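PDB 1WU4: xylanase Y from Bacillus halodurans, which hydrolyses xylooligosaccharides of three or more units, releasing xylose from the reducing end with inversion of anomeric configuration. Local coordinates for residues Ala241-Tyr246 and Phe261-Arg266; Tyr257-Ser262 and Tyr303-Ile308. The protein carries 1 engineered substitution. All blocks are in the same frame, centred on the assembly; numbering follows the deposited sequence.

Contact 1. Residues Ala241-Tyr246 and Phe261-Arg266; sequences APEYAY and FSDSYR
Glu-243 and Ser-264 are the main links by which the loop 241-246 grips the start of helix 265-278, in the (alpha/alpha)6 barrel of a family 8 glycoside hydrolase. Two hydrogen bonds cross the contact. The backbone N of Asp-263 points almost straight (171°) at Glu-243 OE2, 3.0 Å away, and meets its anti lone pair. Extension of the Glu-243 chain beyond CG (chi2 -175°) carries the carboxylate that far. Ser-264 OG donates to Ala-241 O at 2.8 Å, tilted from the carbonyl plane, and itself accepts from Phe-261 N, 3.3 Å away within its own segment. Packing fills in around these bonds: Glu-243 CG lies 3.7 Å from Asp-263 CB, while its CD rests 3.5 Å from Phe-261 CB, the carboxylate standing nearly upright to the Phe-261 ring. Asp-263 is probably the proton acceptor of catalysis, as in related enzymes, so Glu-243 probably acts from the second shell, fixing the backbone that carries it. Within 261-266 charge adds to this: Arg-266, which also pairs with Glu-70, the likely proton donor, donates from NE to Asp-263 O, and its NH2 reaches Asp-263 OD2 in a salt bridge of 3.5 Å.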
ATOM      1  N   ALA A 241       0.156  -2.827  15.405  1.00  9.05           N
ATOM      2  CA  ALA A 241       1.445  -3.300  14.911  1.00  8.97           C
ATOM      3  C   ALA A 241       2.452  -2.156  14.899  1.00  8.33           C
ATOM      4  O   ALA A 241       2.091  -1.002  14.665  1.00 10.23           O
ATOM      5  CB  ALA A 241       1.292  -3.866  13.501  1.00 10.01           C
ATOM      6  N   PRO A 242       3.733  -2.462  15.157  1.00  8.78           N
ATOM      7  CA  PRO A 242       4.787  -1.446  15.165  1.00 10.02           C
ATOM      8  C   PRO A 242       5.148  -1.072  13.733  1.00  7.97           C
ATOM      9  O   PRO A 242       4.832  -1.813  12.799  1.00  9.15           O
ATOM     10  CB  PRO A 242       5.934  -2.151  15.877  1.00 10.61           C
ATOM     11  CG  PRO A 242       5.777  -3.571  15.398  1.00 11.00           C
ATOM     12  CD  PRO A 242       4.278  -3.787  15.515  1.00  9.82           C
ATOM     13  N   GLU A 243       5.801   0.070  13.554  1.00  7.92           N
ATOM     14  CA  GLU A 243       6.205   0.487  12.216  1.00  8.89           C
ATOM     15  C   GLU A 243       7.291  -0.450  11.680  1.00  7.89           C
ATOM     16  O   GLU A 243       7.198  -0.926  10.550  1.00  8.68           O
ATOM     17  CB  GLU A 243       6.689   1.934  12.239  1.00  9.23           C
ATOM     18  CG  GLU A 243       5.567   2.920  12.500  1.00  9.29           C
ATOM     19  CD  GLU A 243       6.024   4.355  12.400  1.00  9.58           C
ATOM     20  OE1 GLU A 243       6.770   4.807  13.294  1.00 11.43           O
ATOM     21  OE2 GLU A 243       5.640   5.028  11.419  1.00 11.54           O
ATOM     22  N   TYR A 244       8.322  -0.697  12.487  1.00  8.18           N
ATOM     23  CA  TYR A 244       9.395  -1.624  12.117  1.00  8.56           C
ATOM     24  C   TYR A 244       9.356  -2.770  13.125  1.00  9.17           C
ATOM     25  O   TYR A 244       9.052  -2.562  14.302  1.00 10.17           O
ATOM     26  CB  TYR A 244      10.787  -0.996  12.223  1.00  7.97           C
ATOM     27  CG  TYR A 244      11.132   0.143  11.286  1.00  8.44           C
ATOM     28  CD1 TYR A 244      10.220   0.637  10.353  1.00  9.20           C
ATOM     29  CD2 TYR A 244      12.376   0.759  11.381  1.00  9.09           C
ATOM     30  CE1 TYR A 244      10.550   1.736   9.540  1.00 10.23           C
ATOM     31  CE2 TYR A 244      12.713   1.842  10.584  1.00 10.65           C
ATOM     32  CZ  TYR A 244      11.798   2.328   9.671  1.00  8.49           C
ATOM     33  OH  TYR A 244      12.144   3.429   8.916  1.00 11.88           O
ATOM     34  N   ALA A 245       9.688  -3.971  12.670  1.00  9.83           N
ATOM     35  CA  ALA A 245       9.703  -5.127  13.554  1.00  9.45           C
ATOM     36  C   ALA A 245      10.787  -6.092  13.108  1.00 10.14           C
ATOM     37  O   ALA A 245      11.097  -6.191  11.921  1.00  9.68           O
ATOM     38  CB  ALA A 245       8.349  -5.823  13.541  1.00 10.63           C
ATOM     39  N   TYR A 246      11.377  -6.794  14.066  1.00  9.12           N
ATOM     40  CA  TYR A 246      12.403  -7.774  13.754  1.00 10.76           C
ATOM     41  C   TYR A 246      11.696  -8.971  13.130  1.00 10.23           C
ATOM     42  O   TYR A 246      10.465  -9.045  13.140  1.00 11.30           O
ATOM     43  CB  TYR A 246      13.117  -8.199  15.036  1.00 10.14           C
ATOM     44  CG  TYR A 246      13.882  -7.080  15.697  1.00 10.38           C
ATOM     45  CD1 TYR A 246      14.993  -6.508  15.076  1.00 10.82           C
ATOM     46  CD2 TYR A 246      13.494  -6.581  16.942  1.00 10.14           C
ATOM     47  CE1 TYR A 246      15.698  -5.472  15.677  1.00 12.62           C
ATOM     48  CE2 TYR A 246      14.193  -5.543  17.552  1.00 13.15           C
ATOM     49  CZ  TYR A 246      15.294  -4.993  16.914  1.00 11.69           C
ATOM     50  OH  TYR A 246      15.994  -3.974  17.523  1.00 14.13           O
ATOM     51  N   PHE A 261       2.333   3.987  14.636  1.00  9.14           N
ATOM     52  CA  PHE A 261       2.350   5.310  14.043  1.00  8.86           C
ATOM     53  C   PHE A 261       2.107   5.225  12.536  1.00  8.69           C
ATOM     54  O   PHE A 261       1.621   4.214  12.031  1.00 10.18           O
ATOM     55  CB  PHE A 261       3.681   6.012  14.353  1.00 12.10           C
ATOM     56  CG  PHE A 261       3.566   7.513  14.477  1.00  9.94           C
ATOM     57  CD1 PHE A 261       4.421   8.347  13.769  1.00 11.46           C
ATOM     58  CD2 PHE A 261       2.610   8.090  15.316  1.00 10.82           C
ATOM     59  CE1 PHE A 261       4.330   9.734  13.891  1.00 14.38           C
ATOM     60  CE2 PHE A 261       2.514   9.477  15.444  1.00 12.14           C
ATOM     61  CZ  PHE A 261       3.377  10.299  14.729  1.00 11.36           C
ATOM     62  N   SER A 262       2.469   6.286  11.824  1.00  9.83           N
ATOM     63  CA  SER A 262       2.241   6.397  10.383  1.00  9.70           C
ATOM     64  C   SER A 262       2.307   5.145   9.506  1.00  8.86           C
ATOM     65  O   SER A 262       1.350   4.845   8.800  1.00 10.74           O
ATOM     66  CB  SER A 262       3.159   7.479   9.821  1.00  9.75           C
ATOM     67  OG  SER A 262       3.006   8.671  10.576  1.00 11.50           O
ATOM     68  N   ASP A 263       3.426   4.427   9.523  1.00  8.70           N
ATOM     69  CA  ASP A 263       3.547   3.218   8.704  1.00  8.59           C
ATOM     70  C   ASP A 263       2.484   2.182   9.067  1.00  9.37           C
ATOM     71  O   ASP A 263       1.837   1.598   8.192  1.00  9.21           O
ATOM     72  CB  ASP A 263       4.921   2.564   8.904  1.00  9.83           C
ATOM     73  CG  ASP A 263       6.006   3.173   8.039  1.00  9.99           C
ATOM     74  OD1 ASP A 263       5.952   4.385   7.755  1.00 11.75           O
ATOM     75  OD2 ASP A 263       6.936   2.428   7.659  1.00 12.23           O
ATOM     76  N   SER A 264       2.327   1.971  10.373  1.00  7.90           N
ATOM     77  CA  SER A 264       1.413   0.988  10.951  1.00  8.64           C
ATOM     78  C   SER A 264      -0.034   1.036  10.494  1.00  7.84           C
ATOM     79  O   SER A 264      -0.698   0.003  10.427  1.00  9.01           O
ATOM     80  CB  SER A 264       1.403   1.116  12.478  1.00  9.08           C
ATOM     81  OG  SER A 264       2.707   1.189  13.017  1.00  9.93           O
ATOM     82  N   TYR A 265      -0.532   2.233  10.214  1.00  9.42           N
ATOM     83  CA  TYR A 265      -1.924   2.391   9.824  1.00  8.52           C
ATOM     84  C   TYR A 265      -2.328   1.503   8.657  1.00  9.28           C
ATOM     85  O   TYR A 265      -3.459   1.022   8.596  1.00  9.62           O
ATOM     86  CB  TYR A 265      -2.214   3.856   9.482  1.00  8.24           C
ATOM     87  CG  TYR A 265      -1.866   4.842  10.579  1.00  8.62           C
ATOM     88  CD1 TYR A 265      -1.644   4.419  11.893  1.00  9.36           C
ATOM     89  CD2 TYR A 265      -1.775   6.208  10.305  1.00  9.67           C
ATOM     90  CE1 TYR A 265      -1.340   5.332  12.903  1.00  9.49           C
ATOM     91  CE2 TYR A 265      -1.475   7.126  11.308  1.00  9.44           C
ATOM     92  CZ  TYR A 265      -1.258   6.684  12.599  1.00  9.36           C
ATOM     93  OH  TYR A 265      -0.957   7.594  13.582  1.00 10.14           O
ATOM     94  N   ARG A 266      -1.397   1.270   7.739  1.00  8.55           N
ATOM     95  CA  ARG A 266      -1.689   0.465   6.565  1.00  8.94           C
ATOM     96  C   ARG A 266      -1.947  -1.011   6.830  1.00  8.06           C
ATOM     97  O   ARG A 266      -2.538  -1.692   5.995  1.00  8.72           O
ATOM     98  CB  ARG A 266      -0.567   0.638   5.543  1.00  8.49           C
ATOM     99  CG  ARG A 266      -0.456   2.077   5.072  1.00  9.60           C
ATOM    100  CD  ARG A 266       0.777   2.328   4.234  1.00 10.29           C
ATOM    101  NE  ARG A 266       2.001   2.093   4.989  1.00  9.83           N
ATOM    102  CZ  ARG A 266       3.201   2.513   4.606  1.00 10.51           C
ATOM    103  NH1 ARG A 266       3.335   3.195   3.477  1.00 11.43           N
ATOM    104  NH2 ARG A 266       4.265   2.247   5.351  1.00 10.13           N
TER

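Contact 2. Residues Tyr257-Ser262 and Tyr303-Ile308; sequences YGHFFS and YRRYKI
Arg-305 crosses the Phe-261 ring at about a right angle, its aliphatic start at the rim and its guanidinium over one face. CB begins the contact 3.5 Å from Phe-261 CD2. CG, anti to the backbone N (chi1 173°), stays beside the same CD2 and approaches Phe-260 O. CD comes obliquely to the His-259 ring. A bend at chi3 then folds the head group back over the Phe-261 ring, with NE turned to its salt-bridge partner Glu-315. The guanidinium makes a cation-pi stack, CZ standing 3.6 Å from the ring centroid and 12° off the normal, the two planes 23° apart. NH1 sits above the CB-CG end, while NH2 comes within 3.3 Å of Phe-261 CE1. A leucine at Phe-261 would probably cost the guanidinium its flat aromatic seat and leave the head group freer to turn about its bond to Glu-315. Beside the stack the backbones form a single antiparallel bridge, the hydrogen-bonded pair Phe-260 and Tyr-306: Phe-260 N donates to Tyr-306 O at 2.8 Å, and Tyr-306 N returns a weak bond to Phe-260 O. One water donates to both Phe-260 O and Arg-304 O; another joins Gly-258 O, His-259 ND1 and Ile-308 N. His-259 CB touches Tyr-306 O at 3.3 Å, its ring running alongside Lys-307. Phe-260 brings CD2 to the edge of the Tyr-306 ring, 4.2 Å from Tyr-306 CD2. The bridge thus fastens the loop ahead of helix 265-278 to strand 304-306. Strand 312-313 lies beside Arg-305, Tyr-306 and Lys-307, helix 320-329 takes Phe-260 against Leu-323, and Phe-294 of helix 282-295 meets the Tyr-306 ring edge-to-face.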
ATOM      1  N   TYR A 257      10.955   3.687  15.622  1.00 10.33           N
ATOM      2  CA  TYR A 257       9.911   3.098  14.786  1.00 10.09           C
ATOM      3  C   TYR A 257       9.235   1.867  15.389  1.00 10.40           C
ATOM      4  O   TYR A 257       8.566   1.115  14.680  1.00  9.99           O
ATOM      5  CB  TYR A 257      10.498   2.733  13.419  1.00  9.24           C
ATOM      6  CG  TYR A 257      10.877   3.930  12.581  1.00 10.67           C
ATOM      7  CD1 TYR A 257       9.942   4.548  11.753  1.00 11.39           C
ATOM      8  CD2 TYR A 257      12.167   4.458  12.632  1.00 11.62           C
ATOM      9  CE1 TYR A 257      10.284   5.664  10.990  1.00 13.34           C
ATOM     10  CE2 TYR A 257      12.520   5.576  11.872  1.00 12.65           C
ATOM     11  CZ  TYR A 257      11.574   6.170  11.056  1.00 15.50           C
ATOM     12  OH  TYR A 257      11.921   7.270  10.300  1.00 18.56           O
ATOM     13  N   GLY A 258       9.385   1.668  16.693  1.00  9.07           N
ATOM     14  CA  GLY A 258       8.784   0.502  17.316  1.00  8.29           C
ATOM     15  C   GLY A 258       7.389   0.672  17.884  1.00 10.16           C
ATOM     16  O   GLY A 258       6.947  -0.161  18.671  1.00 10.34           O
ATOM     17  N   HIS A 259       6.675   1.717  17.476  1.00  9.18           N
ATOM     18  CA  HIS A 259       5.338   1.962  18.002  1.00  8.73           C
ATOM     19  C   HIS A 259       4.275   2.029  16.913  1.00  9.82           C
ATOM     20  O   HIS A 259       4.571   1.848  15.729  1.00  8.91           O
ATOM     21  CB  HIS A 259       5.358   3.259  18.816  1.00 11.17           C
ATOM     22  CG  HIS A 259       6.498   3.331  19.784  1.00 10.61           C
ATOM     23  ND1 HIS A 259       6.636   2.447  20.832  1.00 10.71           N
ATOM     24  CD2 HIS A 259       7.583   4.136  19.826  1.00 10.42           C
ATOM     25  CE1 HIS A 259       7.761   2.703  21.477  1.00  9.07           C
ATOM     26  NE2 HIS A 259       8.355   3.724  20.885  1.00  9.60           N
ATOM     27  N   PHE A 260       3.029   2.261  17.321  1.00  8.78           N
ATOM     28  CA  PHE A 260       1.929   2.360  16.370  1.00  9.17           C
ATOM     29  C   PHE A 260       1.881   3.792  15.869  1.00  8.64           C
ATOM     30  O   PHE A 260       1.460   4.703  16.587  1.00 10.04           O
ATOM     31  CB  PHE A 260       0.595   2.003  17.030  1.00  8.44           C
ATOM     32  CG  PHE A 260      -0.553   1.931  16.061  1.00  8.57           C
ATOM     33  CD1 PHE A 260      -0.653   0.873  15.161  1.00  8.67           C
ATOM     34  CD2 PHE A 260      -1.523   2.927  16.031  1.00  9.08           C
ATOM     35  CE1 PHE A 260      -1.699   0.807  14.247  1.00  8.45           C
ATOM     36  CE2 PHE A 260      -2.574   2.872  15.118  1.00  9.36           C
ATOM     37  CZ  PHE A 260      -2.662   1.807  14.225  1.00  8.05           C
ATOM     38  N   PHE A 261       2.333   3.987  14.636  1.00  9.14           N
ATOM     39  CA  PHE A 261       2.350   5.310  14.043  1.00  8.86           C
ATOM     40  C   PHE A 261       2.107   5.225  12.536  1.00  8.69           C
ATOM     41  O   PHE A 261       1.621   4.214  12.031  1.00 10.18           O
ATOM     42  CB  PHE A 261       3.681   6.012  14.353  1.00 12.10           C
ATOM     43  CG  PHE A 261       3.566   7.513  14.477  1.00  9.94           C
ATOM     44  CD1 PHE A 261       4.421   8.347  13.769  1.00 11.46           C
ATOM     45  CD2 PHE A 261       2.610   8.090  15.316  1.00 10.82           C
ATOM     46  CE1 PHE A 261       4.330   9.734  13.891  1.00 14.38           C
ATOM     47  CE2 PHE A 261       2.514   9.477  15.444  1.00 12.14           C
ATOM     48  CZ  PHE A 261       3.377  10.299  14.729  1.00 11.36           C
ATOM     49  N   SER A 262       2.469   6.286  11.824  1.00  9.83           N
ATOM     50  CA  SER A 262       2.241   6.397  10.383  1.00  9.70           C
ATOM     51  C   SER A 262       2.307   5.145   9.506  1.00  8.86           C
ATOM     52  O   SER A 262       1.350   4.845   8.800  1.00 10.74           O
ATOM     53  CB  SER A 262       3.159   7.479   9.821  1.00  9.75           C
ATOM     54  OG  SER A 262       3.006   8.671  10.576  1.00 11.50           O
ATOM     55  N   TYR A 303      -6.184  11.336  18.678  1.00 12.21           N
ATOM     56  CA  TYR A 303      -5.351  10.195  18.295  1.00 11.09           C
ATOM     57  C   TYR A 303      -3.880  10.524  18.548  1.00 11.62           C
ATOM     58  O   TYR A 303      -3.401  11.597  18.179  1.00 11.30           O
ATOM     59  CB  TYR A 303      -5.519   9.845  16.814  1.00 11.43           C
ATOM     60  CG  TYR A 303      -6.852   9.253  16.401  1.00 11.44           C
ATOM     61  CD1 TYR A 303      -7.751   8.733  17.336  1.00 11.59           C
ATOM     62  CD2 TYR A 303      -7.186   9.167  15.053  1.00 11.40           C
ATOM     63  CE1 TYR A 303      -8.951   8.135  16.923  1.00 11.40           C
ATOM     64  CE2 TYR A 303      -8.365   8.581  14.635  1.00 10.80           C
ATOM     65  CZ  TYR A 303      -9.245   8.063  15.566  1.00  9.70           C
ATOM     66  OH  TYR A 303     -10.399   7.470  15.109  1.00 12.83           O
ATOM     67  N   ARG A 304      -3.166   9.587  19.161  1.00 10.87           N
ATOM     68  CA  ARG A 304      -1.753   9.773  19.480  1.00 11.50           C
ATOM     69  C   ARG A 304      -0.903   8.688  18.851  1.00 10.03           C
ATOM     70  O   ARG A 304      -1.381   7.866  18.071  1.00 10.54           O
ATOM     71  CB  ARG A 304      -1.521   9.651  20.990  1.00 13.53           C
ATOM     72  CG  ARG A 304      -2.529  10.328  21.888  1.00 12.17           C
ATOM     73  CD  ARG A 304      -2.414  11.830  21.812  1.00 13.38           C
ATOM     74  NE  ARG A 304      -3.273  12.470  22.803  1.00 15.32           N
ATOM     75  CZ  ARG A 304      -3.015  12.508  24.108  1.00 16.86           C
ATOM     76  NH1 ARG A 304      -1.911  11.946  24.590  1.00 17.91           N
ATOM     77  NH2 ARG A 304      -3.864  13.102  24.935  1.00 19.81           N
ATOM     78  N   ARG A 305       0.377   8.726  19.200  1.00 13.06           N
ATOM     79  CA  ARG A 305       1.311   7.686  18.822  1.00 10.68           C
ATOM     80  C   ARG A 305       1.084   6.796  20.048  1.00  9.91           C
ATOM     81  O   ARG A 305       0.952   7.310  21.164  1.00 10.91           O
ATOM     82  CB  ARG A 305       2.758   8.192  18.831  1.00 10.71           C
ATOM     83  CG  ARG A 305       3.797   7.089  18.594  1.00 10.98           C
ATOM     84  CD  ARG A 305       5.211   7.537  18.943  1.00  9.36           C
ATOM     85  NE  ARG A 305       5.709   8.600  18.073  1.00  9.59           N
ATOM     86  CZ  ARG A 305       6.273   8.407  16.885  1.00 10.67           C
ATOM     87  NH1 ARG A 305       6.421   7.181  16.399  1.00 13.09           N
ATOM     88  NH2 ARG A 305       6.708   9.445  16.186  1.00 11.20           N
ATOM     89  N   TYR A 306       1.006   5.487  19.856  1.00 11.20           N
ATOM     90  CA  TYR A 306       0.792   4.577  20.982  1.00  9.99           C
ATOM     91  C   TYR A 306       1.819   3.464  20.955  1.00 10.42           C
ATOM     92  O   TYR A 306       2.269   3.058  19.880  1.00  9.96           O
ATOM     93  CB  TYR A 306      -0.581   3.899  20.899  1.00  9.51           C
ATOM     94  CG  TYR A 306      -1.767   4.822  20.795  1.00 10.36           C
ATOM     95  CD1 TYR A 306      -2.365   5.358  21.936  1.00 11.60           C
ATOM     96  CD2 TYR A 306      -2.289   5.167  19.551  1.00 11.48           C
ATOM     97  CE1 TYR A 306      -3.457   6.217  21.836  1.00 12.20           C
ATOM     98  CE2 TYR A 306      -3.373   6.024  19.441  1.00 11.98           C
ATOM     99  CZ  TYR A 306      -3.951   6.546  20.582  1.00 11.10           C
ATOM    100  OH  TYR A 306      -5.013   7.410  20.456  1.00 13.80           O
ATOM    101  N   LYS A 307       2.202   2.975  22.130  1.00 11.16           N
ATOM    102  CA  LYS A 307       3.091   1.823  22.172  1.00 10.16           C
ATOM    103  C   LYS A 307       2.105   0.762  21.682  1.00 10.85           C
ATOM    104  O   LYS A 307       0.890   0.961  21.786  1.00 11.36           O
ATOM    105  CB  LYS A 307       3.545   1.533  23.605  1.00 13.74           C
ATOM    106  CG  LYS A 307       4.341   2.673  24.220  1.00 15.08           C
ATOM    107  CD  LYS A 307       4.900   2.325  25.593  1.00 22.89           C
ATOM    108  CE  LYS A 307       6.122   1.436  25.494  1.00 26.62           C
ATOM    109  NZ  LYS A 307       6.755   1.238  26.829  1.00 27.22           N
ATOM    110  N   ILE A 308       2.581  -0.352  21.149  1.00 11.14           N
ATOM    111  CA  ILE A 308       1.624  -1.321  20.639  1.00 11.26           C
ATOM    112  C   ILE A 308       0.703  -1.912  21.697  1.00 10.82           C
ATOM    113  O   ILE A 308      -0.346  -2.454  21.364  1.00 11.06           O
ATOM    114  CB  ILE A 308       2.308  -2.456  19.831  1.00  9.91           C
ATOM    115  CG1 ILE A 308       3.269  -3.256  20.710  1.00 11.11           C
ATOM    116  CG2 ILE A 308       3.040  -1.852  18.631  1.00 11.25           C
ATOM    117  CD1 ILE A 308       3.798  -4.505  20.023  1.00 12.70           C
TER
HETATM  118  O   HOH W   1       5.433  -0.115  20.933  1.00 10.99           O
HETATM  119  O   HOH W   2      -0.656   6.463  15.928  1.00 10.81           O

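How the contacts relate
The two contacts lie about 7 Å apart, centre to centre, and share Phe-261 and Ser-262, where the loop 257-262 runs into 261-266 at the start of helix 265-278. Along the chain the order is 241-246, 257-262, 261-266 and, after two helices (265-278 and 282-295), segment 303-308. The loop meets one segment that precedes it in the chain, 241-246, and one that follows, 303-308. A probable hydrogen bond from Tyr-244 N to Tyr-257 O, 2.9 Å long, and the stacked rings of these two tyrosines join the contacts directly. Contact 1, centred about 13 Å from the chain's centre, holds Asp-263; contact 2, centred about 18 Å out, ties the preceding loop to strand 304-306.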